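Borrelidin polyketide synthase, type I (Streptomyces parvulus, PDB 6OBT) probably catalyses, as a dehydratase domain, the loss of water from beta-hydroxyacyl intermediates during assembly of the polyketide borrelidin. Local coordinates at residues R272-P277 and S281-D286; P160-L165 and R262-G267; V84-L89 and V148-G153; R56-R61 and G94-C99. All coordinates share one frame; numbering follows the deposited sequence.

How the contacts relate
All four contacts reach the same run of antiparallel strands, which in PKS dehydratases forms a double hotdog fold with a helix packed against each half. Along the chain, contacts 3 and 4 interlock, their segments alternating, and both use helix 83-97; their centres lie 12 Å apart. Contact 2 follows and closes before contact 1 opens. These two touch, 10 Å between centres, through Trp285 NE1 and the carbonyl O of Glu163. Contacts 1 and 4 are farthest apart, with 26 Å between centres. Contacts 3 and 4 thus fasten the first helix to its strands, while contacts 1 and 2 tie the 160-165 linker over the later strands.

Contact 1 (R272-P277 and S281-D286); sequences RVRIDP and SWQAWD
One face of the Trp282 indole carries Ile275: CG1 sits 3.8 Å from the centroid of the five-membered ring, a CH-pi contact 18° off the normal, while CG2 lies over the six-membered part. Ile275 CD1 reaches on to 3.6 Å from Trp282 CE2, and Val273 CG1 meets Trp282 CD1 obliquely. The Trp285 ring is approached instead at its edge, where Arg274 CB lies in plane, 3.8 Å from CZ3. These residues belong to an antiparallel beta hairpin. Its backbones are joined by three pairs of hydrogen bonds, at Arg272-Trp285, Arg274-Gln283 and Asp276-Ser281; Trp285 N to Arg272 O is the shortest at 2.7 Å. Val273, Ile275, Trp282 and Ala284 share one buried, apolar face of the hairpin. On the other face, Arg274 starts with CG anti to the backbone N (chi1 174°), runs beside Gln283 and bends at its third torsion, its NH1 forming a salt bridge with Asp208. Both indole nitrogens bond to carbonyls elsewhere in the chain, Trp282 NE1 to Ala234 O and Trp285 NE1 to Glu163 O. This second face is thus mainly polar, with Trp285 its buried exception, and each buried tryptophan N-H is satisfied by a backbone acceptor.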
loop_
_atom_site.group_PDB
_atom_site.type_symbol
_atom_site.label_atom_id
_atom_site.label_comp_id
_atom_site.label_asym_id
_atom_site.label_seq_id
_atom_site.Cartn_x
_atom_site.Cartn_y
_atom_site.Cartn_z
ATOM N N ARG A 272 4.349 -4.727 -36.399
ATOM C CA ARG A 272 4.714 -3.908 -37.553
ATOM C C ARG A 272 4.685 -2.449 -37.118
ATOM O O ARG A 272 3.696 -1.995 -36.527
ATOM C CB ARG A 272 3.750 -4.166 -38.717
ATOM C CG ARG A 272 3.823 -5.602 -39.146
ATOM C CD ARG A 272 2.719 -6.040 -40.091
ATOM N NE ARG A 272 2.994 -7.401 -40.539
ATOM C CZ ARG A 272 2.357 -8.009 -41.533
ATOM N NH1 ARG A 272 2.682 -9.251 -41.871
ATOM N NH2 ARG A 272 1.391 -7.381 -42.181
ATOM N N VAL A 273 5.787 -1.736 -37.346
ATOM C CA VAL A 273 6.038 -0.448 -36.712
ATOM C C VAL A 273 6.308 0.597 -37.784
ATOM O O VAL A 273 7.003 0.324 -38.768
ATOM C CB VAL A 273 7.216 -0.551 -35.720
ATOM C CG1 VAL A 273 7.441 0.764 -34.997
ATOM C CG2 VAL A 273 6.956 -1.663 -34.714
ATOM N N ARG A 274 5.755 1.794 -37.597
ATOM C CA ARG A 274 6.001 2.921 -38.490
ATOM C C ARG A 274 6.407 4.116 -37.655
ATOM O O ARG A 274 5.649 4.538 -36.775
ATOM C CB ARG A 274 4.769 3.281 -39.336
ATOM C CG ARG A 274 5.028 4.571 -40.154
ATOM C CD ARG A 274 3.898 4.892 -41.118
ATOM N NE ARG A 274 4.001 4.113 -42.344
ATOM C CZ ARG A 274 4.441 4.588 -43.507
ATOM N NH1 ARG A 274 4.844 5.847 -43.610
ATOM N NH2 ARG A 274 4.480 3.800 -44.575
ATOM N N ILE A 275 7.594 4.659 -37.928
ATOM C CA ILE A 275 8.169 5.764 -37.168
ATOM C C ILE A 275 8.284 6.970 -38.091
ATOM O O ILE A 275 8.813 6.859 -39.204
ATOM C CB ILE A 275 9.547 5.393 -36.580
ATOM C CG1 ILE A 275 9.452 4.090 -35.776
ATOM C CG2 ILE A 275 10.103 6.535 -35.715
ATOM C CD1 ILE A 275 10.753 3.693 -35.093
ATOM N N ASP A 276 7.812 8.122 -37.621
ATOM C CA ASP A 276 7.863 9.376 -38.379
ATOM C C ASP A 276 8.695 10.395 -37.613
ATOM O O ASP A 276 8.207 10.962 -36.619
ATOM C CB ASP A 276 6.450 9.913 -38.628
ATOM C CG ASP A 276 6.426 11.353 -39.169
ATOM O OD1 ASP A 276 5.313 11.911 -39.293
ATOM O OD2 ASP A 276 7.486 11.934 -39.486
ATOM N N PRO A 277 9.923 10.693 -38.041
ATOM C CA PRO A 277 10.745 11.679 -37.323
ATOM C C PRO A 277 10.337 13.133 -37.523
ATOM O O PRO A 277 10.975 14.014 -36.938
ATOM C CB PRO A 277 12.153 11.426 -37.892
ATOM C CG PRO A 277 12.103 10.041 -38.459
ATOM C CD PRO A 277 10.713 9.913 -39.005
ATOM N N SER A 281 6.985 10.310 -33.978
ATOM C CA SER A 281 5.812 9.544 -33.600
ATOM C C SER A 281 5.924 8.095 -34.066
ATOM O O SER A 281 6.601 7.773 -35.046
ATOM C CB SER A 281 4.550 10.180 -34.188
ATOM O OG SER A 281 4.692 10.332 -35.603
ATOM N N TRP A 282 5.210 7.226 -33.353
ATOM C CA TRP A 282 5.218 5.786 -33.557
ATOM C C TRP A 282 3.796 5.302 -33.778
ATOM O O TRP A 282 2.865 5.759 -33.108
ATOM C CB TRP A 282 5.785 5.046 -32.329
ATOM C CG TRP A 282 7.283 4.844 -32.267
ATOM C CD1 TRP A 282 7.941 3.646 -32.313
ATOM C CD2 TRP A 282 8.293 5.849 -32.089
ATOM N NE1 TRP A 282 9.297 3.847 -32.216
ATOM C CE2 TRP A 282 9.540 5.190 -32.082
ATOM C CE3 TRP A 282 8.266 7.242 -31.958
ATOM C CZ2 TRP A 282 10.749 5.875 -31.922
ATOM C CZ3 TRP A 282 9.473 7.926 -31.803
ATOM C CH2 TRP A 282 10.693 7.238 -31.790
ATOM N N GLN A 283 3.640 4.358 -34.696
ATOM C CA GLN A 283 2.435 3.550 -34.808
ATOM C C GLN A 283 2.887 2.105 -34.879
ATOM O O GLN A 283 3.837 1.785 -35.605
ATOM C CB GLN A 283 1.608 3.883 -36.073
ATOM C CG GLN A 283 1.119 5.302 -36.195
ATOM C CD GLN A 283 0.742 5.631 -37.612
ATOM O OE1 GLN A 283 -0.425 5.567 -37.974
ATOM N NE2 GLN A 283 1.731 5.969 -38.433
ATOM N N ALA A 284 2.215 1.233 -34.142
ATOM C CA ALA A 284 2.492 -0.195 -34.231
ATOM C C ALA A 284 1.201 -0.982 -34.404
ATOM O O ALA A 284 0.191 -0.680 -33.765
ATOM C CB ALA A 284 3.228 -0.700 -33.003
ATOM N N TRP A 285 1.247 -1.991 -35.278
ATOM C CA TRP A 285 0.146 -2.920 -35.522
ATOM C C TRP A 285 0.638 -4.340 -35.257
ATOM O O TRP A 285 1.845 -4.591 -35.220
ATOM C CB TRP A 285 -0.378 -2.817 -36.968
ATOM C CG TRP A 285 -0.862 -1.449 -37.371
ATOM C CD1 TRP A 285 -2.148 -1.011 -37.372
ATOM C CD2 TRP A 285 -0.065 -0.346 -37.832
ATOM N NE1 TRP A 285 -2.212 0.293 -37.803
ATOM C CE2 TRP A 285 -0.942 0.729 -38.076
ATOM C CE3 TRP A 285 1.305 -0.163 -38.052
ATOM C CZ2 TRP A 285 -0.501 1.964 -38.557
ATOM C CZ3 TRP A 285 1.744 1.073 -38.513
ATOM C CH2 TRP A 285 0.841 2.113 -38.776
ATOM N N ASP A 286 -0.288 -5.283 -35.067
ATOM C CA ASP A 286 0.147 -6.676 -35.021
ATOM C C ASP A 286 0.313 -7.241 -36.440
ATOM O O ASP A 286 0.123 -6.548 -37.444
ATOM C CB ASP A 286 -0.813 -7.521 -34.183
ATOM C CG ASP A 286 -2.204 -7.643 -34.787
ATOM O OD1 ASP A 286 -2.448 -7.194 -35.926
ATOM O OD2 ASP A 286 -3.084 -8.186 -34.079
#

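Contact 2 (P160-L165 and R262-G267); sequences PPPEPL and RLFATG
Arg262 NH2 donates to Pro160 O over 2.6 Å, a short and nearly straight bond with 164° at the hydrogen. It fastens the proline-rich linker that follows strand 148-156 to the end of strand 254-263, at the surface of the dehydratase's double hotdog fold. The two partners meet in very different ways. Pro160 O lies close to the guanidinium plane, at its edge, but seen from the carbonyl the donor stands above the plane, 76° out of it, and so does not use a lone pair. Pro161 N also lies at this guanidinium edge. It is an amide nitrogen whose lone pair is delocalised into the carbonyl, so its nearness is not a hydrogen bond. The arginine side chain bends at its second and third torsions, the latter at -87°, which turns its end toward the linker. Its other terminal nitrogen, NH1, forms a salt bridge with Asp100, so the guanidinium is held through both terminal nitrogens, which probably restricts its rotation. One face of this group is approached by Phe264 CE1 of the same segment. Pro162 of the linker packs on the ring of Phe264. The two side chains come from opposite directions, and the pyrrolidine lies over one face of the phenyl ring as a CH-pi contact. Pro291 of strand 291-301 touches both Pro162 and Phe264. Pro162 CG stands 4.0 Å from the phenyl centroid, while Pro162 CB lies 3.8 Å from Phe264 CE2.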
loop_
_atom_site.group_PDB
_atom_site.type_symbol
_atom_site.label_atom_id
_atom_site.label_comp_id
_atom_site.label_asym_id
_atom_site.label_seq_id
_atom_site.Cartn_x
_atom_site.Cartn_y
_atom_site.Cartn_z
ATOM N N PRO A 160 -6.768 10.246 -30.155
ATOM C CA PRO A 160 -7.060 10.036 -31.574
ATOM C C PRO A 160 -7.153 8.553 -31.880
ATOM O O PRO A 160 -6.338 7.757 -31.386
ATOM C CB PRO A 160 -5.862 10.682 -32.285
ATOM C CG PRO A 160 -4.753 10.623 -31.283
ATOM C CD PRO A 160 -5.391 10.716 -29.924
ATOM N N PRO A 161 -8.142 8.135 -32.674
ATOM C CA PRO A 161 -8.234 6.721 -33.028
ATOM C C PRO A 161 -7.050 6.305 -33.869
ATOM O O PRO A 161 -6.461 7.126 -34.597
ATOM C CB PRO A 161 -9.550 6.645 -33.826
ATOM C CG PRO A 161 -9.712 8.010 -34.394
ATOM C CD PRO A 161 -9.164 8.947 -33.352
ATOM N N PRO A 162 -6.641 5.044 -33.802
ATOM C CA PRO A 162 -5.520 4.595 -34.624
ATOM C C PRO A 162 -5.944 4.472 -36.077
ATOM O O PRO A 162 -7.126 4.382 -36.406
ATOM C CB PRO A 162 -5.170 3.232 -34.028
ATOM C CG PRO A 162 -6.483 2.734 -33.490
ATOM C CD PRO A 162 -7.247 3.944 -33.027
ATOM N N GLU A 163 -4.968 4.475 -36.945
ATOM C CA GLU A 163 -5.310 4.272 -38.338
ATOM C C GLU A 163 -5.035 2.831 -38.735
ATOM O O GLU A 163 -4.279 2.123 -38.060
ATOM C CB GLU A 163 -4.527 5.247 -39.226
ATOM C CG GLU A 163 -3.081 4.899 -39.461
ATOM C CD GLU A 163 -2.324 6.052 -40.100
ATOM O OE1 GLU A 163 -2.885 7.168 -40.130
ATOM O OE2 GLU A 163 -1.173 5.849 -40.558
ATOM N N PRO A 164 -5.671 2.343 -39.795
ATOM C CA PRO A 164 -5.451 0.959 -40.219
ATOM C C PRO A 164 -4.138 0.813 -40.978
ATOM O O PRO A 164 -3.471 1.784 -41.332
ATOM C CB PRO A 164 -6.647 0.679 -41.134
ATOM C CG PRO A 164 -6.996 2.016 -41.706
ATOM C CD PRO A 164 -6.638 3.043 -40.660
ATOM N N LEU A 165 -3.786 -0.444 -41.233
ATOM C CA LEU A 165 -2.592 -0.819 -41.985
ATOM C C LEU A 165 -3.037 -1.381 -43.330
ATOM O O LEU A 165 -3.415 -2.560 -43.413
ATOM C CB LEU A 165 -1.775 -1.857 -41.208
ATOM C CG LEU A 165 -0.299 -2.015 -41.573
ATOM C CD1 LEU A 165 0.392 -0.663 -41.650
ATOM C CD2 LEU A 165 0.391 -2.924 -40.581
ATOM N N ARG A 262 -0.994 5.330 -26.273
ATOM C CA ARG A 262 -2.166 4.482 -26.108
ATOM C C ARG A 262 -1.818 3.054 -26.486
ATOM O O ARG A 262 -1.090 2.815 -27.456
ATOM C CB ARG A 262 -3.356 4.970 -26.961
ATOM C CG ARG A 262 -3.814 6.373 -26.634
ATOM C CD ARG A 262 -5.326 6.457 -26.553
ATOM N NE ARG A 262 -5.909 6.703 -27.865
ATOM C CZ ARG A 262 -7.206 6.600 -28.136
ATOM N NH1 ARG A 262 -8.061 6.257 -27.181
ATOM N NH2 ARG A 262 -7.653 6.836 -29.363
ATOM N N LEU A 263 -2.342 2.108 -25.712
ATOM C CA LEU A 263 -2.150 0.687 -25.968
ATOM C C LEU A 263 -3.509 0.077 -26.283
ATOM O O LEU A 263 -4.422 0.117 -25.446
ATOM C CB LEU A 263 -1.493 0.003 -24.765
ATOM C CG LEU A 263 -1.210 -1.489 -24.922
ATOM C CD1 LEU A 263 -0.132 -1.710 -25.996
ATOM C CD2 LEU A 263 -0.778 -2.118 -23.616
ATOM N N PHE A 264 -3.650 -0.471 -27.495
ATOM C CA PHE A 264 -4.949 -0.963 -27.938
ATOM C C PHE A 264 -5.134 -2.452 -27.714
ATOM O O PHE A 264 -6.274 -2.923 -27.706
ATOM C CB PHE A 264 -5.154 -0.630 -29.420
ATOM C CG PHE A 264 -4.941 0.823 -29.730
ATOM C CD1 PHE A 264 -5.903 1.760 -29.364
ATOM C CD2 PHE A 264 -3.792 1.257 -30.355
ATOM C CE1 PHE A 264 -5.706 3.110 -29.625
ATOM C CE2 PHE A 264 -3.594 2.599 -30.613
ATOM C CZ PHE A 264 -4.552 3.522 -30.238
ATOM N N ALA A 265 -4.056 -3.187 -27.462
ATOM C CA ALA A 265 -4.133 -4.632 -27.354
ATOM C C ALA A 265 -3.042 -5.122 -26.424
ATOM O O ALA A 265 -1.949 -4.554 -26.391
ATOM C CB ALA A 265 -3.963 -5.296 -28.726
ATOM N N THR A 266 -3.342 -6.191 -25.687
ATOM C CA THR A 266 -2.375 -6.848 -24.821
ATOM C C THR A 266 -2.035 -8.231 -25.369
ATOM O O THR A 266 -2.761 -8.794 -26.196
ATOM C CB THR A 266 -2.908 -6.953 -23.392
ATOM O OG1 THR A 266 -4.095 -7.754 -23.386
ATOM C CG2 THR A 266 -3.242 -5.567 -22.863
ATOM N N GLY A 267 -0.904 -8.763 -24.923
ATOM C CA GLY A 267 -0.457 -10.080 -25.341
ATOM C C GLY A 267 0.179 -10.164 -26.716
ATOM O O GLY A 267 0.422 -11.278 -27.200
#

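Contact 3 (V84-L89 and V148-G153); sequences VVWVEL and VTHAEG
Trp86 of helix 83-97 meets His150 of strand 148-156 through the six-membered part of its indole. His150 CB packs over one face, offset toward the rim, 3.5 Å from Trp86 CE2, and the imidazole continues past it, with CD2 3.6 Å from Trp86 CZ2. The ring planes are only 8° apart, yet their centroids are 5.1 Å apart, so the rings are slid past each other and barely overlap. Nearer the root of the tryptophan, its CB touches Ala151 CB at 4.2 Å. His150 and Ala151 both stand opposite Met138 of strand 134-142, a classic beta bulge, which lets two successive residues direct their CB atoms toward the helix. This places the contact where the long helix of the first hotdog half packs against its curved strands. In the next shell, His150 has both ring nitrogens engaged: NE2 is hydrogen-bonded to Ser140 OG and ND1 to the carbonyl O of Ser109, and together they fix the rotation of the imidazole. CG of His150 is anti to its carbonyl carbon (chi1 -62°), which swings the imidazole out past the rim of the indole. Trp86 also touches Leu105 and Leu107 of strand 101-107, Met138 and Leu81.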
loop_
_atom_site.group_PDB
_atom_site.type_symbol
_atom_site.label_atom_id
_atom_site.label_comp_id
_atom_site.label_asym_id
_atom_site.label_seq_id
_atom_site.Cartn_x
_atom_site.Cartn_y
_atom_site.Cartn_z
ATOM N N VAL A 84 11.023 2.492 -21.134
ATOM C CA VAL A 84 9.677 2.116 -21.563
ATOM C C VAL A 84 8.973 1.264 -20.511
ATOM O O VAL A 84 7.750 1.128 -20.563
ATOM C CB VAL A 84 9.679 1.379 -22.915
ATOM C CG1 VAL A 84 10.100 2.326 -24.062
ATOM C CG2 VAL A 84 10.562 0.150 -22.858
ATOM N N VAL A 85 9.697 0.694 -19.537
ATOM C CA VAL A 85 8.991 -0.001 -18.459
ATOM C C VAL A 85 8.071 0.969 -17.723
ATOM O O VAL A 85 6.944 0.618 -17.347
ATOM C CB VAL A 85 9.982 -0.677 -17.483
ATOM C CG1 VAL A 85 9.262 -1.037 -16.180
ATOM C CG2 VAL A 85 10.577 -1.928 -18.112
ATOM N N TRP A 86 8.526 2.208 -17.517
ATOM C CA TRP A 86 7.683 3.149 -16.787
ATOM C C TRP A 86 6.471 3.554 -17.611
ATOM O O TRP A 86 5.418 3.855 -17.047
ATOM C CB TRP A 86 8.482 4.381 -16.380
ATOM C CG TRP A 86 9.726 4.062 -15.525
ATOM C CD1 TRP A 86 11.019 4.324 -15.842
ATOM C CD2 TRP A 86 9.748 3.429 -14.235
ATOM N NE1 TRP A 86 11.855 3.890 -14.832
ATOM C CE2 TRP A 86 11.095 3.339 -13.836
ATOM C CE3 TRP A 86 8.754 2.923 -13.385
ATOM C CZ2 TRP A 86 11.481 2.775 -12.608
ATOM C CZ3 TRP A 86 9.131 2.364 -12.175
ATOM C CH2 TRP A 86 10.485 2.290 -11.799
ATOM N N VAL A 87 6.583 3.549 -18.944
ATOM C CA VAL A 87 5.402 3.839 -19.757
ATOM C C VAL A 87 4.419 2.677 -19.698
ATOM O O VAL A 87 3.202 2.877 -19.584
ATOM C CB VAL A 87 5.798 4.164 -21.213
ATOM C CG1 VAL A 87 4.535 4.587 -22.011
ATOM C CG2 VAL A 87 6.839 5.256 -21.242
ATOM N N GLU A 88 4.931 1.448 -19.829
ATOM C CA GLU A 88 4.114 0.251 -19.681
ATOM C C GLU A 88 3.347 0.246 -18.358
ATOM O O GLU A 88 2.139 -0.061 -18.320
ATOM C CB GLU A 88 5.028 -0.979 -19.817
ATOM C CG GLU A 88 4.588 -2.236 -19.042
ATOM C CD GLU A 88 3.535 -3.013 -19.800
ATOM O OE1 GLU A 88 3.168 -4.130 -19.384
ATOM O OE2 GLU A 88 3.069 -2.488 -20.829
ATOM N N LEU A 89 4.028 0.585 -17.251
ATOM C CA LEU A 89 3.344 0.636 -15.957
ATOM C C LEU A 89 2.290 1.735 -15.927
ATOM O O LEU A 89 1.219 1.550 -15.353
ATOM C CB LEU A 89 4.362 0.837 -14.822
ATOM C CG LEU A 89 5.304 -0.344 -14.608
ATOM C CD1 LEU A 89 6.364 -0.041 -13.528
ATOM C CD2 LEU A 89 4.528 -1.597 -14.276
ATOM N N VAL A 148 13.494 7.399 -4.781
ATOM C CA VAL A 148 14.023 8.032 -5.987
ATOM C C VAL A 148 12.888 8.114 -6.987
ATOM O O VAL A 148 12.182 7.125 -7.202
ATOM C CB VAL A 148 15.210 7.258 -6.600
ATOM C CG1 VAL A 148 15.637 7.906 -7.917
ATOM C CG2 VAL A 148 16.381 7.215 -5.637
ATOM N N THR A 149 12.701 9.286 -7.589
ATOM C CA THR A 149 11.634 9.472 -8.570
ATOM C C THR A 149 12.174 9.164 -9.964
ATOM O O THR A 149 13.153 9.775 -10.412
ATOM C CB THR A 149 11.073 10.894 -8.515
ATOM O OG1 THR A 149 10.704 11.226 -7.168
ATOM C CG2 THR A 149 9.851 11.030 -9.450
ATOM N N HIS A 150 11.535 8.217 -10.646
ATOM C CA HIS A 150 11.983 7.789 -11.956
ATOM C C HIS A 150 11.125 8.338 -13.083
ATOM O O HIS A 150 11.594 8.374 -14.222
ATOM C CB HIS A 150 12.009 6.254 -12.033
ATOM C CG HIS A 150 12.961 5.632 -11.065
ATOM N ND1 HIS A 150 14.327 5.808 -11.153
ATOM C CD2 HIS A 150 12.745 4.878 -9.962
ATOM C CE1 HIS A 150 14.914 5.177 -10.148
ATOM N NE2 HIS A 150 13.974 4.607 -9.411
ATOM N N ALA A 151 9.902 8.780 -12.795
ATOM C CA ALA A 151 9.045 9.324 -13.845
ATOM C C ALA A 151 7.871 10.062 -13.216
ATOM O O ALA A 151 7.412 9.712 -12.124
ATOM C CB ALA A 151 8.534 8.226 -14.781
ATOM N N GLU A 152 7.395 11.092 -13.922
ATOM C CA GLU A 152 6.206 11.832 -13.524
ATOM C C GLU A 152 5.400 12.135 -14.776
ATOM O O GLU A 152 5.965 12.308 -15.860
ATOM C CB GLU A 152 6.552 13.128 -12.778
ATOM C CG GLU A 152 7.228 12.874 -11.415
ATOM C CD GLU A 152 7.425 14.131 -10.592
ATOM O OE1 GLU A 152 8.562 14.645 -10.550
ATOM O OE2 GLU A 152 6.450 14.598 -9.970
ATOM N N GLY A 153 4.083 12.172 -14.629
ATOM C CA GLY A 153 3.266 12.409 -15.801
ATOM C C GLY A 153 1.798 12.564 -15.477
ATOM O O GLY A 153 1.403 12.731 -14.318
#

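Contact 4 (R56-R61 and G94-C99); sequences RVWTGR and GHQAGC
Residues 56-61 of strand 55-62 pass the C-terminal end of helix 83-97 at a distance, the nearest CA atoms, those of Arg56 and Ala97, being 8.5 Å apart, so long side chains make the connection. The helix closes in a Schellman motif: Gly98 takes a positive phi, Cys99 N bonds back to Gly94 O at 2.7 Å, and Gly98 N reaches His95 O over a longer 3.3 Å. Ala97 N is a second donor to Gly94 O, arriving from the opposite face of its carbonyl plane. From the strand, Trp58 NE1 donates to Gln96 OE1 over 2.6 Å. The oxygen lies practically in the indole plane, at the ring's edge, although the bond is bent to 146° at the hydrogen. Gln96 is extended beyond CG, which carries its amide across to the indole, the two planes 37° apart; Gln96 CB also rests 3.8 Å from Trp58 CZ2. Gln96 NE2 makes a weak bond to Ala40 O. Arg56, bent at its third torsion, brings a face of its guanidinium over Trp58 CZ2 and points NH1 at Gln96 O in a long, weak bond of 3.3 Å. Its NE forms a salt bridge with Asp50. Thr59 OG1 is hydrogen-bonded to Val35 O of the second subunit, placing the strand at the dimer interface. The contact holds the capped end of helix 83-97, around which the strands of a hotdog fold curve, to strand 55-62.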
loop_
_atom_site.group_PDB
_atom_site.type_symbol
_atom_site.label_atom_id
_atom_site.label_comp_id
_atom_site.label_asym_id
_atom_site.label_seq_id
_atom_site.Cartn_x
_atom_site.Cartn_y
_atom_site.Cartn_z
ATOM N N ARG A 56 -4.234 5.895 -5.531
ATOM C CA ARG A 56 -4.074 4.462 -5.718
ATOM C C ARG A 56 -2.603 4.203 -5.975
ATOM O O ARG A 56 -1.992 4.894 -6.801
ATOM C CB ARG A 56 -4.903 3.923 -6.889
ATOM C CG ARG A 56 -6.400 4.181 -6.811
ATOM C CD ARG A 56 -7.126 3.373 -7.888
ATOM N NE ARG A 56 -6.750 1.958 -7.854
ATOM C CZ ARG A 56 -7.168 1.051 -8.732
ATOM N NH1 ARG A 56 -7.973 1.409 -9.725
ATOM N NH2 ARG A 56 -6.775 -0.214 -8.620
ATOM N N VAL A 57 -2.046 3.196 -5.315
ATOM C CA VAL A 57 -0.621 2.902 -5.425
ATOM C C VAL A 57 -0.450 1.464 -5.884
ATOM O O VAL A 57 -1.026 0.549 -5.288
ATOM C CB VAL A 57 0.112 3.141 -4.095
ATOM C CG1 VAL A 57 1.598 2.764 -4.233
ATOM C CG2 VAL A 57 -0.023 4.596 -3.675
ATOM N N TRP A 58 0.327 1.267 -6.952
ATOM C CA TRP A 58 0.737 -0.065 -7.374
ATOM C C TRP A 58 2.131 -0.321 -6.815
ATOM O O TRP A 58 2.979 0.575 -6.808
ATOM C CB TRP A 58 0.739 -0.210 -8.913
ATOM C CG TRP A 58 -0.652 -0.348 -9.518
ATOM C CD1 TRP A 58 -1.244 -1.491 -10.001
ATOM C CD2 TRP A 58 -1.609 0.697 -9.685
ATOM N NE1 TRP A 58 -2.515 -1.207 -10.468
ATOM C CE2 TRP A 58 -2.756 0.130 -10.285
ATOM C CE3 TRP A 58 -1.614 2.066 -9.374
ATOM C CZ2 TRP A 58 -3.895 0.882 -10.572
ATOM C CZ3 TRP A 58 -2.749 2.811 -9.672
ATOM C CH2 TRP A 58 -3.870 2.216 -10.261
ATOM N N THR A 59 2.363 -1.542 -6.336
ATOM C CA THR A 59 3.593 -1.860 -5.625
ATOM C C THR A 59 4.183 -3.148 -6.166
ATOM O O THR A 59 3.458 -4.054 -6.598
ATOM C CB THR A 59 3.367 -2.018 -4.084
ATOM O OG1 THR A 59 2.597 -3.198 -3.820
ATOM C CG2 THR A 59 2.630 -0.823 -3.503
ATOM N N GLY A 60 5.506 -3.224 -6.125
ATOM C CA GLY A 60 6.193 -4.446 -6.487
ATOM C C GLY A 60 7.621 -4.434 -5.994
ATOM O O GLY A 60 8.113 -3.439 -5.458
ATOM N N ARG A 61 8.291 -5.568 -6.199
ATOM C CA ARG A 61 9.712 -5.733 -5.927
ATOM C C ARG A 61 10.414 -6.146 -7.218
ATOM O O ARG A 61 10.015 -7.131 -7.850
ATOM C CB ARG A 61 9.941 -6.802 -4.865
ATOM C CG ARG A 61 11.363 -6.874 -4.343
ATOM C CD ARG A 61 11.474 -7.870 -3.204
ATOM N NE ARG A 61 11.176 -9.235 -3.636
ATOM C CZ ARG A 61 11.193 -10.295 -2.832
ATOM N NH1 ARG A 61 11.493 -10.151 -1.546
ATOM N NH2 ARG A 61 10.909 -11.500 -3.312
ATOM N N GLY A 94 -3.155 3.391 -15.581
ATOM C CA GLY A 94 -4.160 4.287 -16.125
ATOM C C GLY A 94 -5.392 3.546 -16.603
ATOM O O GLY A 94 -6.524 3.966 -16.347
ATOM N N HIS A 95 -5.187 2.423 -17.297
ATOM C CA HIS A 95 -6.311 1.605 -17.724
ATOM C C HIS A 95 -7.119 1.122 -16.527
ATOM O O HIS A 95 -8.351 1.165 -16.545
ATOM C CB HIS A 95 -5.817 0.414 -18.534
ATOM C CG HIS A 95 -6.913 -0.486 -19.000
ATOM N ND1 HIS A 95 -7.664 -0.220 -20.124
ATOM C CD2 HIS A 95 -7.395 -1.644 -18.490
ATOM C CE1 HIS A 95 -8.561 -1.177 -20.287
ATOM N NE2 HIS A 95 -8.419 -2.052 -19.308
ATOM N N GLN A 96 -6.445 0.663 -15.474
ATOM C CA GLN A 96 -7.182 0.246 -14.285
ATOM C C GLN A 96 -7.914 1.403 -13.623
ATOM O O GLN A 96 -8.884 1.168 -12.891
ATOM C CB GLN A 96 -6.238 -0.430 -13.287
ATOM C CG GLN A 96 -5.854 -1.841 -13.726
ATOM C CD GLN A 96 -5.156 -2.636 -12.638
ATOM O OE1 GLN A 96 -4.580 -2.073 -11.711
ATOM N NE2 GLN A 96 -5.206 -3.959 -12.751
ATOM N N ALA A 97 -7.483 2.641 -13.854
ATOM C CA ALA A 97 -8.088 3.792 -13.195
ATOM C C ALA A 97 -9.085 4.521 -14.086
ATOM O O ALA A 97 -9.654 5.534 -13.658
ATOM C CB ALA A 97 -6.994 4.758 -12.703
ATOM N N GLY A 98 -9.329 4.015 -15.298
ATOM C CA GLY A 98 -10.241 4.627 -16.238
ATOM C C GLY A 98 -9.624 5.639 -17.176
ATOM O O GLY A 98 -10.368 6.353 -17.854
ATOM N N CYS A 99 -8.292 5.732 -17.234
ATOM C CA CYS A 99 -7.578 6.727 -18.038
ATOM C C CYS A 99 -6.774 5.973 -19.100
ATOM O O CYS A 99 -5.641 5.556 -18.865
ATOM C CB CYS A 99 -6.663 7.594 -17.163
ATOM S SG CYS A 99 -7.486 8.725 -16.004
#